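Local coordinates for protein enoyl CoA hydratase/isomerase (Crotonase) (Legionella pneumophila subsp. pneumophila, PDB 3I47) that probably acts as an enoyl-CoA hydratase or isomerase of the crotonase family, handling acyl chains carried on coenzyme A, at residues K100-M105 with A119-A124. Numbering follows the deposited sequence.
Sequences KPTIAM and AACDIA
T102 and D122 each donate a backbone N-H to a side-chain oxygen of the other, where strand 102-106 begins and just before strand 123-127, its parallel neighbour in the central sheet of a crotonase fold. The pair illustrates how a parallel ladder can be opened by side chains before backbone pairing takes over. Helix 113-120 has just ended, and C121 and D122 form the short link that carries the chain into its strand; strand 109-111 and that helix lie between the two strands in sequence.

Along the D122 side chain, CB lies 3.4 Å from T102 O, and CG passes close to T102 OG1. With CG anti to the carbonyl carbon (chi1 -63°), the carboxylate reaches back along the neighbouring strand. There T102 N donates to D122 OD2 over 3.0 Å, from above the carboxylate plane and 41° out of it; the same oxygen forms a salt bridge with K212. OD1 receives a weak bond from a water that also binds T102 OG1. In return, D122 N donates to T102 OG1 over 2.9 Å.

Regular pairing follows: I123 N donates to T102 O, and A104 N to I123 O. I103 CG1 packs alongside I123 CB, 4.1 Å apart, on the sheet face that helix 189-201 covers at A197. A104 and A124 point to the opposite face. C121 SG, turned beside its own backbone N, rests 3.8 Å from A104 CB.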
loop_
_atom_site.group_PDB
_atom_site.type_symbol
_atom_site.label_atom_id
_atom_site.label_comp_id
_atom_site.label_asym_id
_atom_site.label_seq_id
_atom_site.Cartn_x
_atom_site.Cartn_y
_atom_site.Cartn_z
ATOM N N LYS A 100 -2.014 5.545 -9.279
ATOM C CA LYS A 100 -2.082 4.125 -9.657
ATOM C C LYS A 100 -2.426 3.241 -8.448
ATOM O O LYS A 100 -2.074 3.575 -7.302
ATOM C CB LYS A 100 -0.738 3.671 -10.244
ATOM C CG LYS A 100 -0.274 4.544 -11.399
ATOM C CD LYS A 100 1.088 4.137 -11.910
ATOM C CE LYS A 100 1.453 5.053 -13.059
ATOM N NZ LYS A 100 2.744 4.713 -13.709
ATOM N N PRO A 101 -3.102 2.100 -8.691
ATOM C CA PRO A 101 -3.385 1.152 -7.597
ATOM C C PRO A 101 -2.112 0.676 -6.917
ATOM O O PRO A 101 -1.115 0.383 -7.588
ATOM C CB PRO A 101 -4.041 -0.034 -8.300
ATOM C CG PRO A 101 -4.584 0.536 -9.583
ATOM C CD PRO A 101 -3.698 1.678 -9.976
ATOM N N THR A 102 -2.155 0.612 -5.591
ATOM C CA THR A 102 -1.023 0.122 -4.794
ATOM C C THR A 102 -1.438 -1.080 -3.952
ATOM O O THR A 102 -2.532 -1.102 -3.370
ATOM C CB THR A 102 -0.482 1.214 -3.870
ATOM O OG1 THR A 102 -1.548 1.737 -3.077
ATOM C CG2 THR A 102 0.152 2.342 -4.678
ATOM N N ILE A 103 -0.557 -2.072 -3.884
ATOM C CA ILE A 103 -0.847 -3.335 -3.196
ATOM C C ILE A 103 0.333 -3.675 -2.308
ATOM O O ILE A 103 1.479 -3.658 -2.781
ATOM C CB ILE A 103 -1.045 -4.497 -4.196
ATOM C CG1 ILE A 103 -2.284 -4.244 -5.055
ATOM C CG2 ILE A 103 -1.165 -5.842 -3.462
ATOM C CD1 ILE A 103 -2.369 -5.155 -6.265
ATOM N N ALA A 104 0.055 -3.975 -1.042
ATOM C CA ALA A 104 1.085 -4.527 -0.128
ATOM C C ALA A 104 0.894 -6.028 0.030
ATOM O O ALA A 104 -0.233 -6.482 0.244
ATOM C CB ALA A 104 1.006 -3.852 1.239
ATOM N N MET A 105 1.982 -6.792 -0.072
ATOM C CA MET A 105 1.930 -8.252 0.010
ATOM C C MET A 105 2.728 -8.621 1.257
ATOM O O MET A 105 3.946 -8.388 1.302
ATOM C CB MET A 105 2.554 -8.879 -1.255
ATOM C CG MET A 105 2.675 -10.399 -1.234
ATOM S SD MET A 105 3.527 -11.131 -2.688
ATOM C CE MET A 105 4.808 -12.052 -1.863
ATOM N N ALA A 119 -1.321 -0.361 5.511
ATOM C CA ALA A 119 -2.438 0.577 5.600
ATOM C C ALA A 119 -2.383 1.707 4.561
ATOM O O ALA A 119 -3.422 2.200 4.121
ATOM C CB ALA A 119 -2.521 1.153 7.020
ATOM N N ALA A 120 -1.178 2.132 4.169
ATOM C CA ALA A 120 -1.035 3.228 3.222
ATOM C C ALA A 120 -1.395 2.807 1.805
ATOM O O ALA A 120 -1.849 3.629 0.999
ATOM C CB ALA A 120 0.408 3.759 3.252
ATOM N N CYS A 121 -1.154 1.533 1.503
ATOM C CA CYS A 121 -1.509 0.976 0.193
ATOM C C CYS A 121 -3.028 0.861 0.064
ATOM O O CYS A 121 -3.739 0.775 1.065
ATOM C CB CYS A 121 -0.875 -0.397 -0.000
ATOM S SG CYS A 121 0.919 -0.314 -0.268
ATOM N N ASP A 122 -3.517 0.841 -1.170
ATOM C CA ASP A 122 -4.965 0.675 -1.387
ATOM C C ASP A 122 -5.440 -0.688 -0.889
ATOM O O ASP A 122 -6.536 -0.813 -0.333
ATOM C CB ASP A 122 -5.341 0.752 -2.866
ATOM C CG ASP A 122 -5.046 2.089 -3.493
ATOM O OD1 ASP A 122 -5.285 3.145 -2.863
ATOM O OD2 ASP A 122 -4.596 2.060 -4.654
ATOM N N ILE A 123 -4.617 -1.702 -1.136
ATOM C CA ILE A 123 -4.993 -3.093 -0.925
ATOM C C ILE A 123 -3.835 -3.786 -0.227
ATOM O O ILE A 123 -2.682 -3.555 -0.582
ATOM C CB ILE A 123 -5.253 -3.824 -2.260
ATOM C CG1 ILE A 123 -6.414 -3.175 -3.030
ATOM C CG2 ILE A 123 -5.513 -5.320 -2.028
ATOM C CD1 ILE A 123 -6.391 -3.513 -4.540
ATOM N N ALA A 124 -4.137 -4.622 0.762
ATOM C CA ALA A 124 -3.113 -5.453 1.378
ATOM C C ALA A 124 -3.560 -6.909 1.353
ATOM O O ALA A 124 -4.733 -7.223 1.605
ATOM C CB ALA A 124 -2.775 -4.975 2.818
HETATM O O HOH W 1 -2.238 4.474 -3.003
#